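Local coordinates for protein neutral ceramidase (Pseudomonas aeruginosa, PDB 2ZWS) that hydrolyses the N-acyl linkage of ceramides to release sphingosine and a free fatty acid, and also runs the reverse synthesis, as a zinc-dependent secreted amidase, at residues F299-F304 with A496-L501; E404-P409 with Q477-M482; F67-L72 with K121-I126. All coordinates share one frame; numbering follows the deposited sequence.

Contact 1 (F299-F304 with A496-L501); sequences FRFVDF and AIAPDL
F301 O accepts the backbone N-H of A496 at 3.0 Å, a nearly straight bond (166° at the hydrogen). It pins a loop to the outermost strand, 295-303, of a four-stranded mixed sheet. That loop follows helix 471-488 on the way to the C-terminal β-strands. F301 N is also taken, by S495 OG, so both backbone polar atoms of this residue serve the loop.

Beyond the bond, the F301 side chain does the work. With CG anti to its carbonyl carbon (chi1 -78°), the ring is carried over to the loop, and F301 CB passes 3.3 Å from A496 O. A498 CB sits almost on the normal of the F301 ring, 4.0 Å from its centroid and 9° off that normal, a CH-pi contact. The opposite face is covered by F299 CZ from the same strand, so the ring is sandwiched. It also touches Q68, inferred to bind substrate, and L72 of helix 68-81, which places this edge of the sheet beside the probable substrate site. D303 turns its carboxylate to T305 N and offers the loop its methylene, with D303 CB 4.2 Å from A496 CB.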
ATOM      1  N   PHE A 299     -17.035  -1.720  13.977  1.00 12.08           N
ATOM      2  CA  PHE A 299     -16.967  -1.249  12.606  1.00 12.21           C
ATOM      3  C   PHE A 299     -18.285  -0.579  12.265  1.00 12.50           C
ATOM      4  O   PHE A 299     -19.355  -1.076  12.647  1.00 12.49           O
ATOM      5  CB  PHE A 299     -16.773  -2.421  11.634  1.00 12.06           C
ATOM      6  CG  PHE A 299     -16.864  -2.025  10.186  1.00 12.94           C
ATOM      7  CD1 PHE A 299     -15.710  -1.736   9.470  1.00 11.94           C
ATOM      8  CD2 PHE A 299     -18.102  -1.928   9.540  1.00 14.13           C
ATOM      9  CE1 PHE A 299     -15.775  -1.324   8.154  1.00 13.65           C
ATOM     10  CE2 PHE A 299     -18.166  -1.546   8.215  1.00 13.47           C
ATOM     11  CZ  PHE A 299     -17.017  -1.242   7.523  1.00 13.23           C
ATOM     12  N   ARG A 300     -18.198   0.510  11.507  1.00 13.65           N
ATOM     13  CA  ARG A 300     -19.372   1.214  11.025  1.00 15.00           C
ATOM     14  C   ARG A 300     -19.083   1.860   9.681  1.00 14.00           C
ATOM     15  O   ARG A 300     -18.087   2.563   9.562  1.00 13.70           O
ATOM     16  CB  ARG A 300     -19.695   2.347  12.023  1.00 17.25           C
ATOM     17  CG  ARG A 300     -21.088   2.311  12.433  1.00 23.16           C
ATOM     18  CD  ARG A 300     -21.710   3.670  12.434  1.00 25.36           C
ATOM     19  NE  ARG A 300     -21.092   4.679  13.280  1.00 25.62           N
ATOM     20  CZ  ARG A 300     -21.543   5.932  13.322  1.00 24.92           C
ATOM     21  NH1 ARG A 300     -22.584   6.259  12.576  1.00 24.95           N
ATOM     22  NH2 ARG A 300     -20.978   6.850  14.112  1.00 22.94           N
ATOM     23  N   PHE A 301     -19.955   1.650   8.687  1.00 13.95           N
ATOM     24  CA  PHE A 301     -20.023   2.584   7.560  1.00 13.56           C
ATOM     25  C   PHE A 301     -20.792   3.835   7.978  1.00 14.23           C
ATOM     26  O   PHE A 301     -21.919   3.740   8.481  1.00 14.84           O
ATOM     27  CB  PHE A 301     -20.686   1.968   6.335  1.00 14.33           C
ATOM     28  CG  PHE A 301     -19.791   1.041   5.544  1.00 12.73           C
ATOM     29  CD1 PHE A 301     -18.620   1.517   4.943  1.00 15.09           C
ATOM     30  CD2 PHE A 301     -20.149  -0.292   5.332  1.00 12.45           C
ATOM     31  CE1 PHE A 301     -17.813   0.685   4.169  1.00 14.07           C
ATOM     32  CE2 PHE A 301     -19.322  -1.167   4.569  1.00 14.46           C
ATOM     33  CZ  PHE A 301     -18.157  -0.682   4.007  1.00 14.14           C
ATOM     34  N   VAL A 302     -20.183   4.991   7.756  1.00 14.23           N
ATOM     35  CA  VAL A 302     -20.776   6.289   8.151  1.00 13.94           C
ATOM     36  C   VAL A 302     -21.087   7.132   6.926  1.00 14.66           C
ATOM     37  O   VAL A 302     -20.211   7.367   6.098  1.00 14.66           O
ATOM     38  CB  VAL A 302     -19.822   7.083   9.078  1.00 14.15           C
ATOM     39  CG1 VAL A 302     -20.483   8.356   9.573  1.00 15.46           C
ATOM     40  CG2 VAL A 302     -19.405   6.218  10.261  1.00 16.62           C
ATOM     41  N   ASP A 303     -22.333   7.583   6.812  1.00 15.45           N
ATOM     42  CA  ASP A 303     -22.667   8.522   5.754  1.00 16.32           C
ATOM     43  C   ASP A 303     -22.167   9.940   6.130  1.00 16.10           C
ATOM     44  O   ASP A 303     -22.627  10.554   7.127  1.00 17.25           O
ATOM     45  CB  ASP A 303     -24.171   8.516   5.495  1.00 17.04           C
ATOM     46  CG  ASP A 303     -24.564   9.341   4.263  1.00 19.62           C
ATOM     47  OD1 ASP A 303     -23.699  10.015   3.652  1.00 19.87           O
ATOM     48  OD2 ASP A 303     -25.761   9.268   3.881  1.00 25.09           O
ATOM     49  N   PHE A 304     -21.187  10.418   5.362  1.00 16.56           N
ATOM     50  CA  PHE A 304     -20.540  11.716   5.644  1.00 16.75           C
ATOM     51  C   PHE A 304     -21.401  12.905   5.202  1.00 18.48           C
ATOM     52  O   PHE A 304     -21.169  14.043   5.640  1.00 18.28           O
ATOM     53  CB  PHE A 304     -19.126  11.755   5.002  1.00 17.17           C
ATOM     54  CG  PHE A 304     -18.029  11.342   5.942  1.00 16.56           C
ATOM     55  CD1 PHE A 304     -18.178  10.224   6.768  1.00 17.55           C
ATOM     56  CD2 PHE A 304     -16.847  12.070   6.005  1.00 16.19           C
ATOM     57  CE1 PHE A 304     -17.164   9.855   7.665  1.00 17.03           C
ATOM     58  CE2 PHE A 304     -15.842  11.710   6.902  1.00 19.16           C
ATOM     59  CZ  PHE A 304     -16.006  10.616   7.737  1.00 18.22           C
ATOM     60  N   ALA A 496     -24.517   2.551   7.531  1.00 22.43           N
ATOM     61  CA  ALA A 496     -25.126   2.942   6.279  1.00 22.32           C
ATOM     62  C   ALA A 496     -24.453   2.112   5.205  1.00 22.93           C
ATOM     63  O   ALA A 496     -23.758   1.158   5.509  1.00 22.57           O
ATOM     64  CB  ALA A 496     -24.744   4.405   6.032  1.00 22.20           C
ATOM     65  N   ILE A 497     -24.794   2.307   3.945  1.00 23.95           N
ATOM     66  CA  ILE A 497     -25.070   1.230   3.028  1.00 22.01           C
ATOM     67  C   ILE A 497     -24.003   1.810   2.083  1.00 20.35           C
ATOM     68  O   ILE A 497     -24.145   2.953   1.641  1.00 19.70           O
ATOM     69  CB  ILE A 497     -26.402   1.231   2.279  1.00 23.33           C
ATOM     70  CG1 ILE A 497     -27.506   0.653   3.161  1.00 25.41           C
ATOM     71  CG2 ILE A 497     -26.245   0.358   1.023  1.00 24.43           C
ATOM     72  CD1 ILE A 497     -27.193  -0.729   3.709  1.00 28.14           C
ATOM     73  N   ALA A 498     -22.899   1.097   1.839  1.00 18.78           N
ATOM     74  CA  ALA A 498     -21.852   1.625   0.970  1.00 18.78           C
ATOM     75  C   ALA A 498     -22.322   1.482  -0.478  1.00 18.53           C
ATOM     76  O   ALA A 498     -22.703   0.392  -0.895  1.00 19.53           O
ATOM     77  CB  ALA A 498     -20.555   0.885   1.177  1.00 18.20           C
ATOM     78  N   PRO A 499     -22.328   2.584  -1.245  1.00 18.05           N
ATOM     79  CA  PRO A 499     -22.824   2.496  -2.629  1.00 18.32           C
ATOM     80  C   PRO A 499     -22.027   1.499  -3.472  1.00 18.43           C
ATOM     81  O   PRO A 499     -20.806   1.459  -3.392  1.00 18.01           O
ATOM     82  CB  PRO A 499     -22.650   3.922  -3.161  1.00 19.17           C
ATOM     83  CG  PRO A 499     -22.639   4.788  -1.956  1.00 18.97           C
ATOM     84  CD  PRO A 499     -21.938   3.960  -0.887  1.00 17.47           C
ATOM     85  N   ASP A 500     -22.720   0.685  -4.258  1.00 19.51           N
ATOM     86  CA  ASP A 500     -22.071  -0.255  -5.166  1.00 19.98           C
ATOM     87  C   ASP A 500     -22.032   0.376  -6.554  1.00 20.19           C
ATOM     88  O   ASP A 500     -23.071   0.580  -7.210  1.00 20.92           O
ATOM     89  CB  ASP A 500     -22.826  -1.592  -5.160  1.00 20.77           C
ATOM     90  CG  ASP A 500     -22.170  -2.677  -6.018  1.00 21.90           C
ATOM     91  OD1 ASP A 500     -21.177  -2.413  -6.727  1.00 23.19           O
ATOM     92  OD2 ASP A 500     -22.675  -3.822  -5.987  1.00 24.23           O
ATOM     93  N   LEU A 501     -20.828   0.718  -6.988  1.00 19.37           N
ATOM     94  CA  LEU A 501     -20.637   1.411  -8.264  1.00 19.40           C
ATOM     95  C   LEU A 501     -20.073   0.457  -9.311  1.00 18.60           C
ATOM     96  O   LEU A 501     -19.639   0.865 -10.395  1.00 18.13           O
ATOM     97  CB  LEU A 501     -19.732   2.622  -8.087  1.00 19.06           C
ATOM     98  CG  LEU A 501     -20.221   3.787  -7.210  1.00 21.50           C
ATOM     99  CD1 LEU A 501     -19.442   5.085  -7.566  1.00 22.45           C
ATOM    100  CD2 LEU A 501     -21.710   4.018  -7.243  1.00 23.61           C
TER

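Contact 2 (E404-P409 with Q477-M482); sequences ELLGAP and QLFVDM
This is buried apolar packing of a helix on a β-sheet: F479, from helix 471-488, lays its ring against the end of strand 403-407, an inner strand of the four-stranded mixed sheet, and the chain just after it. The backbones stay well apart, with L406 CA and F479 CA 8.0 Å from each other, and the gap is bridged mainly by the F479 side chain.

Three consecutive residues, L406 and G407 of the strand and A408 just past it, receive the ring, each differently. L406 reaches it from one side: its CG is 3.7 Å from F479 CD1, and its CD2 methyl lies over one face of the ring, 3.9 Å from the same CD1. The CB of L406 adds a contact near F479 CE1, so the leucine follows the ring along the CD1-CE1 side. G407 takes part through its backbone, its carbonyl O meeting F479 CZ at 3.4 Å at the ring edge and in the ring plane. There the oxygen faces the slightly positive C-H rim of the phenyl group. A408 then closes on the far end, with its CB 3.8 Å from F479 CZ and nearly as close to CE2.

The torsion of F479 explains this reach: CG is anti to the carbonyl carbon (chi1 -80°), which sends the ring off the helix and down onto the sheet. A408 lies about 9 Å, side chain to side chain, from the zinc ligand E411, so the packing lies close to the zinc site, just before E411 in the chain.

I395 of strand 392-400 and I420 and V424 of helix 414-428 also touch F479, whose ring is thus wedged between the sheet and a second helix, while L478 and M482 carry helix 471-488 across to strand 295-303.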
ATOM      1  N   GLU A 404      -5.189  -0.610  21.213  1.00 13.14           N
ATOM      2  CA  GLU A 404      -6.278  -0.370  20.263  1.00 14.17           C
ATOM      3  C   GLU A 404      -5.678   0.100  18.969  1.00 13.72           C
ATOM      4  O   GLU A 404      -4.775   0.928  18.969  1.00 15.32           O
ATOM      5  CB  GLU A 404      -7.291   0.654  20.760  1.00 14.95           C
ATOM      6  CG  GLU A 404      -8.341   0.057  21.653  1.00 18.10           C
ATOM      7  CD  GLU A 404      -9.390   1.070  22.119  1.00 17.17           C
ATOM      8  OE1 GLU A 404      -9.080   2.289  22.233  1.00 20.27           O
ATOM      9  OE2 GLU A 404     -10.522   0.625  22.398  1.00 21.44           O
ATOM     10  N   LEU A 405      -6.187  -0.460  17.877  1.00 12.99           N
ATOM     11  CA  LEU A 405      -5.686  -0.180  16.548  1.00 13.90           C
ATOM     12  C   LEU A 405      -6.854   0.436  15.781  1.00 13.12           C
ATOM     13  O   LEU A 405      -7.927  -0.153  15.671  1.00 14.22           O
ATOM     14  CB  LEU A 405      -5.225  -1.496  15.913  1.00 13.03           C
ATOM     15  CG  LEU A 405      -4.823  -1.467  14.441  1.00 14.51           C
ATOM     16  CD1 LEU A 405      -3.645  -0.506  14.177  1.00 14.60           C
ATOM     17  CD2 LEU A 405      -4.505  -2.862  13.935  1.00 15.26           C
ATOM     18  N   LEU A 406      -6.663   1.651  15.290  1.00 13.30           N
ATOM     19  CA  LEU A 406      -7.704   2.336  14.539  1.00 13.92           C
ATOM     20  C   LEU A 406      -7.419   2.266  13.059  1.00 13.17           C
ATOM     21  O   LEU A 406      -6.279   2.481  12.633  1.00 13.27           O
ATOM     22  CB  LEU A 406      -7.760   3.815  14.912  1.00 13.78           C
ATOM     23  CG  LEU A 406      -8.337   4.292  16.255  1.00 17.69           C
ATOM     24  CD1 LEU A 406      -7.965   3.470  17.451  1.00 19.26           C
ATOM     25  CD2 LEU A 406      -7.954   5.776  16.491  1.00 17.14           C
ATOM     26  N   GLY A 407      -8.459   1.964  12.272  1.00 12.83           N
ATOM     27  CA  GLY A 407      -8.310   1.942  10.823  1.00 12.13           C
ATOM     28  C   GLY A 407      -9.087   3.139  10.280  1.00 11.97           C
ATOM     29  O   GLY A 407     -10.323   3.190  10.407  1.00 11.09           O
ATOM     30  N   ALA A 408      -8.370   4.099   9.691  1.00 11.91           N
ATOM     31  CA  ALA A 408      -8.966   5.331   9.184  1.00 12.65           C
ATOM     32  C   ALA A 408      -8.778   5.450   7.671  1.00 11.95           C
ATOM     33  O   ALA A 408      -7.652   5.273   7.184  1.00 12.99           O
ATOM     34  CB  ALA A 408      -8.359   6.512   9.909  1.00 13.54           C
ATOM     35  N   PRO A 409      -9.874   5.773   6.936  1.00 11.57           N
ATOM     36  CA  PRO A 409      -9.868   5.737   5.472  1.00 12.18           C
ATOM     37  C   PRO A 409      -9.349   6.964   4.742  1.00 12.21           C
ATOM     38  O   PRO A 409      -9.961   7.420   3.761  1.00 12.69           O
ATOM     39  CB  PRO A 409     -11.349   5.520   5.132  1.00 11.65           C
ATOM     40  CG  PRO A 409     -12.075   6.318   6.237  1.00 11.93           C
ATOM     41  CD  PRO A 409     -11.225   6.053   7.476  1.00 11.64           C
ATOM     42  N   GLN A 477     -14.788  12.732  16.456  1.00 15.01           N
ATOM     43  CA  GLN A 477     -16.070  12.353  17.059  1.00 14.41           C
ATOM     44  C   GLN A 477     -16.400  10.888  16.794  1.00 14.18           C
ATOM     45  O   GLN A 477     -16.805  10.166  17.703  1.00 14.72           O
ATOM     46  CB  GLN A 477     -17.180  13.196  16.467  1.00 15.78           C
ATOM     47  CG  GLN A 477     -18.571  12.788  16.910  1.00 17.32           C
ATOM     48  CD  GLN A 477     -19.595  13.741  16.383  1.00 20.19           C
ATOM     49  OE1 GLN A 477     -20.377  13.404  15.487  1.00 24.53           O
ATOM     50  NE2 GLN A 477     -19.565  14.957  16.890  1.00 19.69           N
ATOM     51  N   LEU A 478     -16.225  10.472  15.537  1.00 13.54           N
ATOM     52  CA  LEU A 478     -16.557   9.102  15.139  1.00 13.57           C
ATOM     53  C   LEU A 478     -15.719   8.070  15.895  1.00 13.71           C
ATOM     54  O   LEU A 478     -16.248   7.049  16.385  1.00 14.28           O
ATOM     55  CB  LEU A 478     -16.392   8.942  13.632  1.00 13.86           C
ATOM     56  CG  LEU A 478     -17.399   9.733  12.788  1.00 15.41           C
ATOM     57  CD1 LEU A 478     -17.022   9.685  11.318  1.00 14.49           C
ATOM     58  CD2 LEU A 478     -18.825   9.276  12.990  1.00 15.88           C
ATOM     59  N   PHE A 479     -14.414   8.312  15.961  1.00 12.92           N
ATOM     60  CA  PHE A 479     -13.534   7.415  16.706  1.00 13.24           C
ATOM     61  C   PHE A 479     -13.760   7.447  18.212  1.00 13.37           C
ATOM     62  O   PHE A 479     -13.668   6.408  18.880  1.00 14.18           O
ATOM     63  CB  PHE A 479     -12.070   7.665  16.331  1.00 12.69           C
ATOM     64  CG  PHE A 479     -11.665   7.015  15.033  1.00 11.14           C
ATOM     65  CD1 PHE A 479     -11.572   5.622  14.955  1.00 12.51           C
ATOM     66  CD2 PHE A 479     -11.378   7.769  13.888  1.00 12.32           C
ATOM     67  CE1 PHE A 479     -11.206   4.982  13.768  1.00 12.53           C
ATOM     68  CE2 PHE A 479     -10.988   7.097  12.677  1.00 10.58           C
ATOM     69  CZ  PHE A 479     -10.916   5.699  12.641  1.00 12.69           C
ATOM     70  N   VAL A 480     -14.015   8.628  18.781  1.00 13.38           N
ATOM     71  CA  VAL A 480     -14.287   8.673  20.224  1.00 15.22           C
ATOM     72  C   VAL A 480     -15.575   7.915  20.543  1.00 14.98           C
ATOM     73  O   VAL A 480     -15.606   7.094  21.490  1.00 16.31           O
ATOM     74  CB  VAL A 480     -14.328  10.124  20.748  1.00 15.95           C
ATOM     75  CG1 VAL A 480     -14.990  10.185  22.143  1.00 17.34           C
ATOM     76  CG2 VAL A 480     -12.908  10.645  20.802  1.00 16.34           C
ATOM     77  N   ASP A 481     -16.613   8.140  19.740  1.00 16.07           N
ATOM     78  CA  ASP A 481     -17.884   7.454  19.975  1.00 16.32           C
ATOM     79  C   ASP A 481     -17.705   5.923  19.884  1.00 15.67           C
ATOM     80  O   ASP A 481     -18.259   5.168  20.696  1.00 15.67           O
ATOM     81  CB  ASP A 481     -18.982   7.973  19.029  1.00 17.32           C
ATOM     82  CG  ASP A 481     -19.462   9.394  19.390  1.00 18.54           C
ATOM     83  OD1 ASP A 481     -19.034   9.932  20.439  1.00 21.57           O
ATOM     84  OD2 ASP A 481     -20.280   9.966  18.626  1.00 20.83           O
ATOM     85  N   MET A 482     -16.882   5.471  18.929  1.00 14.71           N
ATOM     86  CA  MET A 482     -16.618   4.036  18.776  1.00 14.79           C
ATOM     87  C   MET A 482     -15.851   3.507  19.984  1.00 14.94           C
ATOM     88  O   MET A 482     -16.157   2.432  20.487  1.00 15.65           O
ATOM     89  CB  MET A 482     -15.846   3.768  17.484  1.00 14.28           C
ATOM     90  CG  MET A 482     -15.596   2.271  17.273  1.00 15.51           C
ATOM     91  SD  MET A 482     -15.088   1.958  15.565  1.00 15.11           S
ATOM     92  CE  MET A 482     -16.669   2.121  14.716  1.00 14.36           C
TER

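Contact 3 (F67-L72 with K121-I126); sequences FQAVHL and KTFNAI. With FMT (formic acid), chain D.
A69 and V70, in the first turn of helix 68-81, meet F123 and I126 of helix 120-138 in apolar helix-helix packing. The short segments cross at -45° with their axes 10.3 Å apart, a separation that the F123 ring spans.

The van der Waals contacts come first. F123 has CG anti to its backbone N (chi1 173°), which sends the ring out toward the other helix, where CE2 meets both A69 CB and V70 CG2 at 3.7 Å. The valine and phenylalanine side chains run alongside each other, pointing opposite ways. The other methyl of the valine, V70 CG1, packs against I126 CG2 at 3.9 Å, the isoleucine side chain lying roughly perpendicular to the valine.

The ring also meets backbone. Its leading edge points at the peptide joining A69 to V70: A69 O is 3.5 Å from F123 CZ and V70 N is 3.6 Å from F123 CE2, both near the ring plane.

Polar contacts gather at the start of the first helix. F67 is its N-cap residue, and Q68 N gives its hydrogen to O1 of a formic acid molecule at 2.8 Å, a nearly straight bond of 166°. The ligand, probably from the crystallisation liquor, is also bonded to Y445 N and S106 OG. Since Q68, S106 and Y445 are all inferred to contact substrate, it occupies part of the probable substrate site. Its O2 comes 3.4 Å from F67 CD2.

Around the pair, F118 and H107 meet the F123 ring, F105 meets F67 edge-to-face, and on another side of helix 68-81 Q68 and L72 rest on strand 295-303, with Q68 NE2 bonded to V392 O at strand 392-400.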
ATOM      1  N   PHE A  67      -8.973   0.942  -1.697  1.00 13.23           N
ATOM      2  CA  PHE A  67     -10.200   1.616  -2.071  1.00 12.18           C
ATOM      3  C   PHE A  67     -11.432   0.859  -1.596  1.00 12.03           C
ATOM      4  O   PHE A  67     -11.393  -0.369  -1.435  1.00 11.82           O
ATOM      5  CB  PHE A  67     -10.256   1.769  -3.583  1.00 12.10           C
ATOM      6  CG  PHE A  67      -9.224   2.731  -4.152  1.00 12.13           C
ATOM      7  CD1 PHE A  67      -8.248   2.242  -5.025  1.00 12.28           C
ATOM      8  CD2 PHE A  67      -9.215   4.091  -3.798  1.00 12.99           C
ATOM      9  CE1 PHE A  67      -7.312   3.065  -5.593  1.00 13.32           C
ATOM     10  CE2 PHE A  67      -8.255   4.969  -4.375  1.00 12.91           C
ATOM     11  CZ  PHE A  67      -7.306   4.435  -5.287  1.00 10.89           C
ATOM     12  N   GLN A  68     -12.531   1.584  -1.406  1.00 12.02           N
ATOM     13  CA  GLN A  68     -13.781   0.973  -1.002  1.00 12.33           C
ATOM     14  C   GLN A  68     -14.175  -0.227  -1.882  1.00 12.21           C
ATOM     15  O   GLN A  68     -14.636  -1.252  -1.366  1.00 12.54           O
ATOM     16  CB  GLN A  68     -14.889   2.013  -0.959  1.00 13.38           C
ATOM     17  CG  GLN A  68     -16.189   1.472  -0.480  1.00 13.95           C
ATOM     18  CD  GLN A  68     -16.995   2.558   0.196  1.00 14.65           C
ATOM     19  OE1 GLN A  68     -17.771   3.293  -0.458  1.00 15.23           O
ATOM     20  NE2 GLN A  68     -16.765   2.732   1.497  1.00 14.85           N
ATOM     21  N   ALA A  69     -13.977  -0.116  -3.190  1.00 12.37           N
ATOM     22  CA  ALA A  69     -14.330  -1.235  -4.084  1.00 11.68           C
ATOM     23  C   ALA A  69     -13.618  -2.571  -3.749  1.00 11.97           C
ATOM     24  O   ALA A  69     -14.204  -3.667  -3.839  1.00 12.57           O
ATOM     25  CB  ALA A  69     -14.054  -0.825  -5.533  1.00 13.16           C
ATOM     26  N   VAL A  70     -12.337  -2.467  -3.391  1.00 10.20           N
ATOM     27  CA  VAL A  70     -11.538  -3.606  -2.967  1.00 10.63           C
ATOM     28  C   VAL A  70     -12.089  -4.125  -1.645  1.00 11.00           C
ATOM     29  O   VAL A  70     -12.304  -5.325  -1.509  1.00 11.68           O
ATOM     30  CB  VAL A  70     -10.049  -3.185  -2.863  1.00  9.83           C
ATOM     31  CG1 VAL A  70      -9.202  -4.307  -2.231  1.00 11.79           C
ATOM     32  CG2 VAL A  70      -9.517  -2.799  -4.265  1.00 11.76           C
ATOM     33  N   HIS A  71     -12.270  -3.245  -0.657  1.00 10.24           N
ATOM     34  CA  HIS A  71     -12.802  -3.659   0.646  1.00 10.38           C
ATOM     35  C   HIS A  71     -14.116  -4.427   0.500  1.00 11.09           C
ATOM     36  O   HIS A  71     -14.268  -5.536   1.037  1.00 11.52           O
ATOM     37  CB  HIS A  71     -12.976  -2.395   1.492  1.00 11.38           C
ATOM     38  CG  HIS A  71     -13.562  -2.635   2.840  1.00 10.78           C
ATOM     39  ND1 HIS A  71     -14.792  -2.128   3.201  1.00 13.14           N
ATOM     40  CD2 HIS A  71     -13.074  -3.269   3.939  1.00 12.20           C
ATOM     41  CE1 HIS A  71     -15.051  -2.462   4.454  1.00 13.87           C
ATOM     42  NE2 HIS A  71     -14.024  -3.150   4.924  1.00 12.67           N
ATOM     43  N   LEU A  72     -15.035  -3.894  -0.286  1.00 11.65           N
ATOM     44  CA  LEU A  72     -16.358  -4.516  -0.437  1.00 12.22           C
ATOM     45  C   LEU A  72     -16.267  -5.897  -1.083  1.00 12.09           C
ATOM     46  O   LEU A  72     -16.954  -6.808  -0.663  1.00 12.83           O
ATOM     47  CB  LEU A  72     -17.294  -3.590  -1.247  1.00 12.72           C
ATOM     48  CG  LEU A  72     -17.649  -2.271  -0.547  1.00 13.86           C
ATOM     49  CD1 LEU A  72     -18.437  -1.331  -1.497  1.00 16.68           C
ATOM     50  CD2 LEU A  72     -18.423  -2.499   0.758  1.00 18.01           C
ATOM     51  N   LYS A 121      -8.337  -5.966 -14.601  1.00 14.18           N
ATOM     52  CA  LYS A 121      -7.370  -7.032 -14.335  1.00 14.58           C
ATOM     53  C   LYS A 121      -6.531  -6.731 -13.079  1.00 13.77           C
ATOM     54  O   LYS A 121      -6.197  -7.631 -12.294  1.00 14.42           O
ATOM     55  CB  LYS A 121      -6.438  -7.214 -15.542  1.00 15.81           C
ATOM     56  CG  LYS A 121      -5.714  -8.548 -15.551  1.00 20.05           C
ATOM     57  CD  LYS A 121      -5.132  -8.866 -16.947  1.00 25.37           C
ATOM     58  CE  LYS A 121      -4.591 -10.293 -16.998  1.00 28.59           C
ATOM     59  NZ  LYS A 121      -5.692 -11.300 -17.151  1.00 31.08           N
ATOM     60  N   THR A 122      -6.156  -5.465 -12.904  1.00 13.31           N
ATOM     61  CA  THR A 122      -5.392  -5.065 -11.725  1.00 12.91           C
ATOM     62  C   THR A 122      -6.277  -5.124 -10.473  1.00 11.83           C
ATOM     63  O   THR A 122      -5.864  -5.703  -9.419  1.00 12.55           O
ATOM     64  CB  THR A 122      -4.817  -3.665 -11.957  1.00 13.08           C
ATOM     65  OG1 THR A 122      -3.785  -3.744 -12.953  1.00 13.66           O
ATOM     66  CG2 THR A 122      -4.254  -3.024 -10.674  1.00 12.83           C
ATOM     67  N   PHE A 123      -7.500  -4.610 -10.598  1.00 12.25           N
ATOM     68  CA  PHE A 123      -8.468  -4.715  -9.488  1.00 10.99           C
ATOM     69  C   PHE A 123      -8.654  -6.176  -9.040  1.00 12.23           C
ATOM     70  O   PHE A 123      -8.540  -6.510  -7.849  1.00 11.67           O
ATOM     71  CB  PHE A 123      -9.814  -4.076  -9.890  1.00 10.95           C
ATOM     72  CG  PHE A 123     -10.906  -4.284  -8.879  1.00 10.16           C
ATOM     73  CD1 PHE A 123     -11.792  -5.375  -9.005  1.00 12.52           C
ATOM     74  CD2 PHE A 123     -11.074  -3.396  -7.803  1.00 10.75           C
ATOM     75  CE1 PHE A 123     -12.808  -5.585  -8.054  1.00 14.12           C
ATOM     76  CE2 PHE A 123     -12.087  -3.616  -6.842  1.00 10.85           C
ATOM     77  CZ  PHE A 123     -12.951  -4.699  -6.975  1.00 13.53           C
ATOM     78  N   ASN A 124      -8.922  -7.038 -10.000  1.00 12.97           N
ATOM     79  CA  ASN A 124      -9.182  -8.425  -9.666  1.00 13.72           C
ATOM     80  C   ASN A 124      -7.972  -9.095  -9.014  1.00 12.29           C
ATOM     81  O   ASN A 124      -8.144  -9.924  -8.104  1.00 12.98           O
ATOM     82  CB  ASN A 124      -9.589  -9.228 -10.908  1.00 15.36           C
ATOM     83  CG  ASN A 124     -10.975  -8.876 -11.466  1.00 18.68           C
ATOM     84  OD1 ASN A 124     -11.280  -9.202 -12.642  1.00 24.90           O
ATOM     85  ND2 ASN A 124     -11.828  -8.319 -10.654  1.00 18.42           N
ATOM     86  N   ALA A 125      -6.751  -8.778  -9.472  1.00 11.60           N
ATOM     87  CA  ALA A 125      -5.530  -9.372  -8.873  1.00 10.51           C
ATOM     88  C   ALA A 125      -5.376  -8.953  -7.417  1.00 10.69           C
ATOM     89  O   ALA A 125      -4.880  -9.739  -6.581  1.00 12.33           O
ATOM     90  CB  ALA A 125      -4.302  -8.978  -9.653  1.00 11.93           C
ATOM     91  N   ILE A 126      -5.742  -7.694  -7.142  1.00 11.15           N
ATOM     92  CA  ILE A 126      -5.632  -7.149  -5.785  1.00 10.22           C
ATOM     93  C   ILE A 126      -6.615  -7.859  -4.845  1.00 10.63           C
ATOM     94  O   ILE A 126      -6.228  -8.383  -3.781  1.00 10.32           O
ATOM     95  CB  ILE A 126      -5.798  -5.625  -5.783  1.00 10.00           C
ATOM     96  CG1 ILE A 126      -4.595  -4.983  -6.489  1.00 11.23           C
ATOM     97  CG2 ILE A 126      -6.006  -5.080  -4.376  1.00 11.06           C
ATOM     98  CD1 ILE A 126      -4.792  -3.503  -6.825  1.00 11.53           C
TER
HETATM   99  C   FMT D 649     -12.295   4.950  -2.502  1.00 14.68           C
HETATM  100  O1  FMT D 649     -12.197   4.330  -1.414  1.00 13.16           O
HETATM  101  O2  FMT D 649     -12.587   4.409  -3.591  1.00 13.97           O

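Overall arrangement
Contacts 2 and 3 are buried and apolar, while contact 1, partly buried, is the one of the three whose segments are joined by a backbone hydrogen bond. Contacts 1 and 2 share the four-stranded sheet, one at its outermost strand 295-303 and the other at inner strand 403-407, and they touch where L478 packs on R300, V302 and F304. Contact 3 lies nearer the centre of the chain and reaches contact 1 through Q68, H71 and L72 against F301 and F299. Contacts 2 and 3 do not touch. Each relies on one phenylalanine: F301 takes the A498 methyl close to its ring normal, F479 takes L406 CD2 over one face, and F123 meets backbone by its edge.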